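Local coordinates for adhesion and penetration protein autotransporter (Haemophilus influenzae, PDB 3SYJ) that promotes bacterial adherence to and invasion of host cells, associates with copies of itself in bacterial aggregation, and is probably a serine protease, at residues Lys430-Gln435 with Gln459-Lys464; Arg479-Gly484 with Val502-Thr507; Gly422-Gly427 with Gln444-Ile449. All blocks are in the same frame, centred on the assembly; numbering follows the deposited sequence.

Interaction 1: Lys430-Gln435 with Gln459-Lys464; sequences KVILEQ and QLNDDK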
loop_
_atom_site.group_PDB
_atom_site.type_symbol
_atom_site.label_atom_id
_atom_site.label_comp_id
_atom_site.label_asym_id
_atom_site.label_seq_id
_atom_site.Cartn_x
_atom_site.Cartn_y
_atom_site.Cartn_z
ATOM N N LYS A 430 -2.906 -9.798 50.180
ATOM C CA LYS A 430 -3.081 -10.967 49.329
ATOM C C LYS A 430 -3.382 -12.235 50.109
ATOM O O LYS A 430 -2.807 -12.490 51.160
ATOM C CB LYS A 430 -1.855 -11.196 48.449
ATOM C CG LYS A 430 -2.087 -12.220 47.353
ATOM C CD LYS A 430 -0.787 -12.850 46.874
ATOM C CE LYS A 430 0.058 -11.871 46.085
ATOM N NZ LYS A 430 1.359 -12.502 45.724
ATOM N N VAL A 431 -4.308 -13.019 49.579
ATOM C CA VAL A 431 -4.605 -14.334 50.103
ATOM C C VAL A 431 -4.331 -15.275 48.954
ATOM O O VAL A 431 -4.900 -15.120 47.869
ATOM C CB VAL A 431 -6.082 -14.463 50.484
ATOM C CG1 VAL A 431 -6.469 -15.922 50.647
ATOM C CG2 VAL A 431 -6.384 -13.658 51.750
ATOM N N ILE A 432 -3.435 -16.230 49.179
ATOM C CA ILE A 432 -3.155 -17.272 48.201
ATOM C C ILE A 432 -3.909 -18.526 48.617
ATOM O O ILE A 432 -3.818 -18.955 49.765
ATOM C CB ILE A 432 -1.645 -17.584 48.131
ATOM C CG1 ILE A 432 -0.860 -16.329 47.735
ATOM C CG2 ILE A 432 -1.384 -18.711 47.164
ATOM C CD1 ILE A 432 0.652 -16.498 47.806
ATOM N N LEU A 433 -4.669 -19.099 47.691
ATOM C CA LEU A 433 -5.434 -20.306 47.977
ATOM C C LEU A 433 -4.679 -21.545 47.537
ATOM O O LEU A 433 -4.467 -21.758 46.343
ATOM C CB LEU A 433 -6.782 -20.274 47.264
ATOM C CG LEU A 433 -7.661 -19.056 47.547
ATOM C CD1 LEU A 433 -8.946 -19.156 46.741
ATOM C CD2 LEU A 433 -7.945 -18.963 49.045
ATOM N N GLU A 434 -4.281 -22.359 48.508
ATOM C CA GLU A 434 -3.685 -23.656 48.212
ATOM C C GLU A 434 -4.063 -24.723 49.244
ATOM O O GLU A 434 -3.187 -25.407 49.772
ATOM C CB GLU A 434 -2.152 -23.543 48.098
ATOM C CG GLU A 434 -1.545 -24.564 47.132
ATOM C CD GLU A 434 -0.026 -24.550 47.089
ATOM O OE1 GLU A 434 0.592 -23.614 47.637
ATOM O OE2 GLU A 434 0.551 -25.487 46.500
ATOM N N GLN A 435 -5.356 -24.866 49.537
ATOM C CA GLN A 435 -5.802 -25.936 50.426
ATOM C C GLN A 435 -5.315 -27.257 49.881
ATOM O O GLN A 435 -5.332 -27.467 48.667
ATOM C CB GLN A 435 -7.327 -26.016 50.505
ATOM C CG GLN A 435 -7.965 -25.091 51.491
ATOM C CD GLN A 435 -7.840 -25.546 52.922
ATOM O OE1 GLN A 435 -8.472 -26.511 53.358
ATOM N NE2 GLN A 435 -7.048 -24.826 53.674
ATOM N N GLN A 459 -5.244 -14.929 45.027
ATOM C CA GLN A 459 -4.386 -15.575 44.037
ATOM C C GLN A 459 -4.570 -17.092 44.108
ATOM O O GLN A 459 -4.546 -17.680 45.194
ATOM C CB GLN A 459 -2.922 -15.199 44.291
ATOM C CG GLN A 459 -1.890 -15.965 43.472
ATOM C CD GLN A 459 -0.471 -15.612 43.885
ATOM O OE1 GLN A 459 -0.126 -14.441 44.012
ATOM N NE2 GLN A 459 0.357 -16.630 44.106
ATOM N N LEU A 460 -4.766 -17.719 42.953
ATOM C CA LEU A 460 -5.012 -19.157 42.898
ATOM C C LEU A 460 -3.710 -19.926 42.687
ATOM O O LEU A 460 -3.018 -19.730 41.685
ATOM C CB LEU A 460 -5.995 -19.491 41.768
ATOM C CG LEU A 460 -7.310 -18.708 41.723
ATOM C CD1 LEU A 460 -8.246 -19.266 40.646
ATOM C CD2 LEU A 460 -7.983 -18.729 43.084
ATOM N N ASN A 461 -3.386 -20.806 43.626
ATOM C CA ASN A 461 -2.231 -21.678 43.467
ATOM C C ASN A 461 -2.621 -23.134 43.263
ATOM O O ASN A 461 -1.794 -24.022 43.413
ATOM C CB ASN A 461 -1.272 -21.543 44.651
ATOM C CG ASN A 461 -0.279 -20.410 44.469
ATOM O OD1 ASN A 461 0.797 -20.420 45.059
ATOM N ND2 ASN A 461 -0.634 -19.432 43.642
ATOM N N ASP A 462 -3.881 -23.370 42.909
ATOM C CA ASP A 462 -4.376 -24.726 42.680
ATOM C C ASP A 462 -5.775 -24.685 42.080
ATOM O O ASP A 462 -6.421 -23.631 42.058
ATOM C CB ASP A 462 -4.379 -25.522 43.990
ATOM C CG ASP A 462 -4.574 -27.027 43.776
ATOM O OD1 ASP A 462 -4.497 -27.505 42.622
ATOM O OD2 ASP A 462 -4.804 -27.739 44.777
ATOM N N ASP A 463 -6.239 -25.828 41.584
ATOM C CA ASP A 463 -7.592 -25.930 41.056
ATOM C C ASP A 463 -8.564 -26.374 42.143
ATOM O O ASP A 463 -8.158 -26.828 43.215
ATOM C CB ASP A 463 -7.658 -26.898 39.878
ATOM C CG ASP A 463 -6.736 -26.500 38.746
ATOM O OD1 ASP A 463 -6.724 -25.310 38.368
ATOM O OD2 ASP A 463 -6.020 -27.378 38.225
ATOM N N LYS A 464 -9.852 -26.216 41.854
ATOM C CA LYS A 464 -10.913 -26.680 42.727
ATOM C C LYS A 464 -10.724 -26.245 44.171
ATOM O O LYS A 464 -10.742 -27.073 45.073
ATOM C CB LYS A 464 -11.005 -28.200 42.656
ATOM C CG LYS A 464 -11.183 -28.718 41.257
ATOM C CD LYS A 464 -11.823 -30.088 41.281
ATOM C CE LYS A 464 -12.614 -30.343 40.008
ATOM N NZ LYS A 464 -13.841 -31.157 40.283
HETATM O O HOH W 1 -3.915 -28.486 46.995
#
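Gln459 reaches across to both Lys430 and Ile432, and its extended side chain organises the outer face of this parallel strand pair. With CG anti to the backbone N (chi1 171°), the chain runs alongside Ile432, pointing the same way, and the amide nitrogen NE2 rests 3.7 Å from CD1 of Ile432. The carbonyl end is turned the other way, where Lys430 bends at its third torsion so that NZ donates to OE1 of Gln459 at 3.0 Å, tilted somewhat from the carbonyl plane. Glutamine suits the place: its methylenes can follow a neighbouring aliphatic chain while its amide still offers an acceptor. Farther along this face, CG2 of Ile432 packs against CG of Asn461 at 3.4 Å, and the aliphatic part of Glu434 slants across Asn461.

On the opposite face, Leu433 and Leu460 lie side by side with CD1 of Leu433 3.8 Å from CD2 of Leu460. Their positions in the strands turn both toward the interior, and similar first torsions, CG beside the backbone N in each, keep the two branches aligned.

The backbones run in register between the faces. Gln459 N donates to Val431 O, and its own carbonyl O receives Leu433 N at 2.9 Å; Asn461 N then bonds to Leu433 O. Where the strands end, Asp462 forms a salt bridge with Lys443 of the loop that follows strand 430-433.

The chemistry is therefore two-sided: leucines lie in the hydrophobic interior of the beta-helix, whereas the partly exposed face mixes aliphatic packing with a lysine-amide bond that neutral Gln459 can accept without forming an ion pair.

Interaction 2: Arg479-Gly484 with Val502-Thr507; sequences RLDLNG and VNHNTT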
loop_
_atom_site.group_PDB
_atom_site.type_symbol
_atom_site.label_atom_id
_atom_site.label_comp_id
_atom_site.label_asym_id
_atom_site.label_seq_id
_atom_site.Cartn_x
_atom_site.Cartn_y
_atom_site.Cartn_z
ATOM N N ARG A 479 -8.817 -7.807 43.419
ATOM C CA ARG A 479 -8.241 -8.590 42.315
ATOM C C ARG A 479 -8.350 -10.081 42.538
ATOM O O ARG A 479 -7.891 -10.602 43.552
ATOM C CB ARG A 479 -6.767 -8.220 42.070
ATOM C CG ARG A 479 -6.566 -6.956 41.245
ATOM C CD ARG A 479 -5.103 -6.513 41.178
ATOM N NE ARG A 479 -4.990 -5.063 41.332
ATOM C CZ ARG A 479 -5.313 -4.186 40.389
ATOM N NH1 ARG A 479 -5.756 -4.608 39.216
ATOM N NH2 ARG A 479 -5.191 -2.889 40.606
ATOM N N LEU A 480 -8.974 -10.765 41.592
ATOM C CA LEU A 480 -8.907 -12.212 41.533
ATOM C C LEU A 480 -7.832 -12.540 40.504
ATOM O O LEU A 480 -8.034 -12.348 39.301
ATOM C CB LEU A 480 -10.254 -12.814 41.119
ATOM C CG LEU A 480 -10.236 -14.309 40.785
ATOM C CD1 LEU A 480 -9.700 -15.116 41.957
ATOM C CD2 LEU A 480 -11.614 -14.826 40.359
ATOM N N ASP A 481 -6.677 -12.989 40.986
ATOM C CA ASP A 481 -5.559 -13.355 40.117
ATOM C C ASP A 481 -5.575 -14.854 39.853
ATOM O O ASP A 481 -5.194 -15.651 40.711
ATOM C CB ASP A 481 -4.219 -12.933 40.738
ATOM C CG ASP A 481 -3.017 -13.474 39.967
ATOM O OD1 ASP A 481 -3.142 -13.717 38.748
ATOM O OD2 ASP A 481 -1.943 -13.653 40.584
ATOM N N LEU A 482 -6.023 -15.221 38.657
ATOM C CA LEU A 482 -6.143 -16.612 38.249
ATOM C C LEU A 482 -4.797 -17.333 38.215
ATOM O O LEU A 482 -4.740 -18.565 38.247
ATOM C CB LEU A 482 -6.797 -16.682 36.873
ATOM C CG LEU A 482 -8.180 -16.041 36.801
ATOM C CD1 LEU A 482 -8.725 -16.233 35.420
ATOM C CD2 LEU A 482 -9.091 -16.674 37.836
ATOM N N ASN A 483 -3.719 -16.559 38.129
ATOM C CA ASN A 483 -2.378 -17.109 38.212
ATOM C C ASN A 483 -2.228 -18.379 37.390
ATOM O O ASN A 483 -1.750 -19.396 37.892
ATOM C CB ASN A 483 -2.026 -17.390 39.670
ATOM C CG ASN A 483 -0.591 -17.861 39.847
ATOM O OD1 ASN A 483 0.273 -17.577 39.016
ATOM N ND2 ASN A 483 -0.332 -18.584 40.936
ATOM N N GLY A 484 -2.660 -18.319 36.132
ATOM C CA GLY A 484 -2.475 -19.416 35.200
ATOM C C GLY A 484 -3.526 -20.501 35.277
ATOM O O GLY A 484 -3.422 -21.521 34.600
ATOM N N VAL A 502 -7.889 -10.984 36.741
ATOM C CA VAL A 502 -6.595 -10.827 36.078
ATOM C C VAL A 502 -5.782 -12.126 36.093
ATOM O O VAL A 502 -6.167 -13.106 36.734
ATOM C CB VAL A 502 -5.745 -9.697 36.732
ATOM C CG1 VAL A 502 -6.540 -8.386 36.797
ATOM C CG2 VAL A 502 -5.267 -10.108 38.117
ATOM N N ASN A 503 -4.671 -12.124 35.366
ATOM C CA ASN A 503 -3.708 -13.222 35.407
ATOM C C ASN A 503 -2.310 -12.647 35.469
ATOM O O ASN A 503 -1.780 -12.195 34.458
ATOM C CB ASN A 503 -3.841 -14.133 34.183
ATOM C CG ASN A 503 -2.801 -15.245 34.168
ATOM O OD1 ASN A 503 -2.266 -15.615 35.212
ATOM N ND2 ASN A 503 -2.519 -15.786 32.985
ATOM N N HIS A 504 -1.716 -12.654 36.657
ATOM C CA HIS A 504 -0.380 -12.097 36.821
ATOM C C HIS A 504 0.719 -13.081 36.450
ATOM O O HIS A 504 1.898 -12.759 36.550
ATOM C CB HIS A 504 -0.167 -11.597 38.249
ATOM C CG HIS A 504 -0.916 -10.340 38.561
ATOM N ND1 HIS A 504 -1.246 -9.967 39.847
ATOM C CD2 HIS A 504 -1.414 -9.378 37.749
ATOM C CE1 HIS A 504 -1.902 -8.821 39.811
ATOM N NE2 HIS A 504 -2.022 -8.444 38.552
ATOM N N ASN A 505 0.332 -14.282 36.033
ATOM C CA ASN A 505 1.315 -15.290 35.660
ATOM C C ASN A 505 1.914 -14.983 34.292
ATOM O O ASN A 505 1.198 -14.864 33.294
ATOM C CB ASN A 505 0.707 -16.693 35.702
ATOM C CG ASN A 505 1.766 -17.789 35.726
ATOM O OD1 ASN A 505 2.586 -17.906 34.809
ATOM N ND2 ASN A 505 1.735 -18.613 36.765
ATOM N N THR A 506 3.233 -14.844 34.266
ATOM C CA THR A 506 3.950 -14.438 33.065
ATOM C C THR A 506 4.110 -15.607 32.102
ATOM O O THR A 506 4.438 -15.425 30.928
ATOM C CB THR A 506 5.359 -13.914 33.423
ATOM O OG1 THR A 506 6.165 -14.995 33.910
ATOM C CG2 THR A 506 5.273 -12.851 34.500
ATOM N N THR A 507 3.847 -16.806 32.603
ATOM C CA THR A 507 4.217 -18.021 31.895
ATOM C C THR A 507 3.038 -18.877 31.438
ATOM O O THR A 507 3.097 -19.516 30.383
ATOM C CB THR A 507 5.159 -18.858 32.770
ATOM O OG1 THR A 507 6.503 -18.421 32.550
ATOM C CG2 THR A 507 5.030 -20.334 32.454
#
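Asp481 and His504 meet where segment 479-484 leaves its strand, and the carboxylate of Asp481 is the hub of the tight part of the contact. Its OD1 accepts His504 N at 2.7 Å in a nearly straight bond (175°) and also Asn483 N, which closes an Asx turn. The two donors come from opposite faces of the carboxylate plane, so one oxygen grips both segments and should resist rotation. CG anti to the backbone N (chi1 172°) carries that oxygen over to segment 502-507. Just before it, Val502 N bonds to Leu480 O and Leu482 N to Val502 O, both at 2.9 Å, while CG2 of Val502 lies over one face of the His504 ring, toward its rim.

Asparagines continue the pattern as the strand geometry is lost. Asn503 OD1 takes Asn505 N in a second Asx turn and a weak bond from Gly484 N, while its ND2 donates to Arg554 O. Asn505 ND2 donates to Asn483 OD1 at 2.9 Å from above the carbonyl plane. A short side chain with an oxygen acceptor suits such turns, an asparagine amide N can donate besides, and glycine fits the positive phi of residue 484.

The looser side is partly open around Arg479 and His504. Arg479 CD comes only to 4.2 Å from His504 CE1, and both side chains direct their polar ends to Glu545. Exposed Thr506 and Thr507 leave the contact and pack on Pro916 and Asp919 of the second subunit.

Strand 478-481 lies between strands 455-460 and 499-502 in the parallel stack, with Leu482 turned inward against Ala510 and Val512 of strand 510-514.

Interaction 3: Gly422-Gly427 with Gln444-Ile449; sequences GSISVG and QAFSEI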
loop_
_atom_site.group_PDB
_atom_site.type_symbol
_atom_site.label_atom_id
_atom_site.label_comp_id
_atom_site.label_asym_id
_atom_site.label_seq_id
_atom_site.Cartn_x
_atom_site.Cartn_y
_atom_site.Cartn_z
ATOM N N GLY A 422 -15.411 -22.627 57.035
ATOM C CA GLY A 422 -15.456 -21.191 57.238
ATOM C C GLY A 422 -15.385 -20.453 55.913
ATOM O O GLY A 422 -14.988 -21.021 54.891
ATOM N N SER A 423 -15.772 -19.184 55.918
ATOM C CA SER A 423 -15.608 -18.350 54.732
ATOM C C SER A 423 -14.563 -17.261 54.976
ATOM O O SER A 423 -13.908 -17.238 56.015
ATOM C CB SER A 423 -16.944 -17.735 54.314
ATOM O OG SER A 423 -17.464 -16.923 55.353
ATOM N N ILE A 424 -14.401 -16.360 54.018
ATOM C CA ILE A 424 -13.405 -15.305 54.162
ATOM C C ILE A 424 -13.809 -14.001 53.484
ATOM O O ILE A 424 -14.453 -14.004 52.428
ATOM C CB ILE A 424 -12.034 -15.756 53.616
ATOM C CG1 ILE A 424 -10.953 -14.704 53.906
ATOM C CG2 ILE A 424 -12.131 -16.046 52.128
ATOM C CD1 ILE A 424 -9.536 -15.239 53.840
ATOM N N SER A 425 -13.437 -12.885 54.106
ATOM C CA SER A 425 -13.523 -11.581 53.448
ATOM C C SER A 425 -12.122 -10.999 53.317
ATOM O O SER A 425 -11.443 -10.762 54.316
ATOM C CB SER A 425 -14.426 -10.623 54.227
ATOM O OG SER A 425 -14.383 -9.324 53.668
ATOM N N VAL A 426 -11.688 -10.778 52.084
ATOM C CA VAL A 426 -10.345 -10.286 51.833
ATOM C C VAL A 426 -10.377 -8.781 51.597
ATOM O O VAL A 426 -10.719 -8.315 50.502
ATOM C CB VAL A 426 -9.724 -10.984 50.609
ATOM C CG1 VAL A 426 -8.256 -10.545 50.422
ATOM C CG2 VAL A 426 -9.846 -12.498 50.750
ATOM N N GLY A 427 -10.027 -8.021 52.629
ATOM C CA GLY A 427 -10.117 -6.572 52.562
ATOM C C GLY A 427 -8.836 -5.915 52.080
ATOM O O GLY A 427 -8.872 -4.889 51.402
ATOM N N GLN A 444 -11.272 -27.822 49.982
ATOM C CA GLN A 444 -12.000 -26.558 49.832
ATOM C C GLN A 444 -11.373 -25.486 50.708
ATOM O O GLN A 444 -11.247 -25.665 51.924
ATOM C CB GLN A 444 -13.478 -26.728 50.187
ATOM C CG GLN A 444 -14.265 -25.420 50.246
ATOM C CD GLN A 444 -15.730 -25.636 50.586
ATOM O OE1 GLN A 444 -16.143 -25.499 51.740
ATOM N NE2 GLN A 444 -16.518 -25.998 49.587
ATOM N N ALA A 445 -10.963 -24.381 50.093
ATOM C CA ALA A 445 -10.299 -23.307 50.830
ATOM C C ALA A 445 -11.251 -22.563 51.756
ATOM O O ALA A 445 -10.929 -22.310 52.911
ATOM C CB ALA A 445 -9.627 -22.349 49.871
ATOM N N PHE A 446 -12.425 -22.216 51.234
ATOM C CA PHE A 446 -13.463 -21.530 52.004
ATOM C C PHE A 446 -14.837 -21.855 51.424
ATOM O O PHE A 446 -14.963 -22.148 50.237
ATOM C CB PHE A 446 -13.235 -20.013 52.008
ATOM C CG PHE A 446 -11.916 -19.593 52.605
ATOM C CD1 PHE A 446 -11.766 -19.471 53.981
ATOM C CD2 PHE A 446 -10.830 -19.320 51.790
ATOM C CE1 PHE A 446 -10.553 -19.082 54.534
ATOM C CE2 PHE A 446 -9.615 -18.944 52.330
ATOM C CZ PHE A 446 -9.475 -18.821 53.704
ATOM N N SER A 447 -15.867 -21.814 52.255
ATOM C CA SER A 447 -17.216 -22.069 51.766
ATOM C C SER A 447 -17.745 -20.860 51.002
ATOM O O SER A 447 -18.768 -20.942 50.330
ATOM C CB SER A 447 -18.151 -22.387 52.924
ATOM O OG SER A 447 -18.210 -21.286 53.807
ATOM N N GLU A 448 -17.040 -19.740 51.106
ATOM C CA GLU A 448 -17.467 -18.495 50.481
ATOM C C GLU A 448 -16.318 -17.494 50.562
ATOM O O GLU A 448 -15.649 -17.391 51.594
ATOM C CB GLU A 448 -18.708 -17.959 51.198
ATOM C CG GLU A 448 -19.410 -16.808 50.508
ATOM C CD GLU A 448 -20.730 -16.441 51.182
ATOM O OE1 GLU A 448 -20.733 -16.194 52.412
ATOM O OE2 GLU A 448 -21.765 -16.399 50.479
ATOM N N ILE A 449 -16.086 -16.764 49.474
ATOM C CA ILE A 449 -14.941 -15.854 49.384
ATOM C C ILE A 449 -15.357 -14.517 48.776
ATOM O O ILE A 449 -15.932 -14.478 47.690
ATOM C CB ILE A 449 -13.792 -16.460 48.530
ATOM C CG1 ILE A 449 -13.323 -17.799 49.106
ATOM C CG2 ILE A 449 -12.624 -15.494 48.419
ATOM C CD1 ILE A 449 -12.486 -18.619 48.130
HETATM O O HOH W 2 -19.092 -14.990 54.218
#
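Two backbone bonds lead up to a single parallel bridge between Gly422-Gly427 and Gln444-Ile449: Ser447 N donates to Gly422 O at 2.9 Å, and two residues on Ile424 N bonds to Glu448 O at the same length. Ile424 and Ile449 form the bridge pair, their alpha carbons 5.0 Å apart, with Ile449 in strand 449-452.

The side chains centre on Phe446. CG2 of Ile424 sits over one face of its ring, 3.6 Å from the centroid and 16° off the normal, a CH-pi contact, while CD1 of Ile424 approaches CZ. With CG1 anti to the backbone N (chi1 -174°), the two branches spread across the ring. The carbonyl O of Gly422 lies at the ring's edge, in its plane. CG2 of Ile424 also touches CG1 of Ile449 at 3.7 Å; a beta-branched isoleucine can thus serve ring and strand neighbour together.

The other face is polar. Ser423 and Glu448 bring their CB atoms together, and a water links Ser423 OG with Glu448 OE1. Ser447 OG bonds to the carbonyl of Lys421, a small hydroxyl suited to a turn.

Phe446 and Ile449 also touch Leu433 of strand 430-433, so aliphatic and aromatic groups from successive turns meet inside the coil. Such inward stacking between in-register parallel strands is characteristic of the right-handed beta-helix of autotransporter passenger domains.

Overall arrangement
All three contacts join successive coils of the passenger beta-helix, away from the probable protease active site at Ser218. Interactions 1 and 2 share the same sheet: strands 455-460 and 478-481 are neighbours, and Asn483 ND2 probably bonds to Leu460 O at 3.0 Å. Their centres are 11 Å apart. Interaction 3 belongs to a different parallel sheet but lies equally close to interaction 1, its centre also 11 Å away, and the two meet through the interior, where Leu433 CD2 is 3.7 Å from Phe446 CE2. Along the chain their segments alternate. Interactions 2 and 3 do not touch; their nearest atoms are about 7 Å apart, leaving interaction 1 in contact with both.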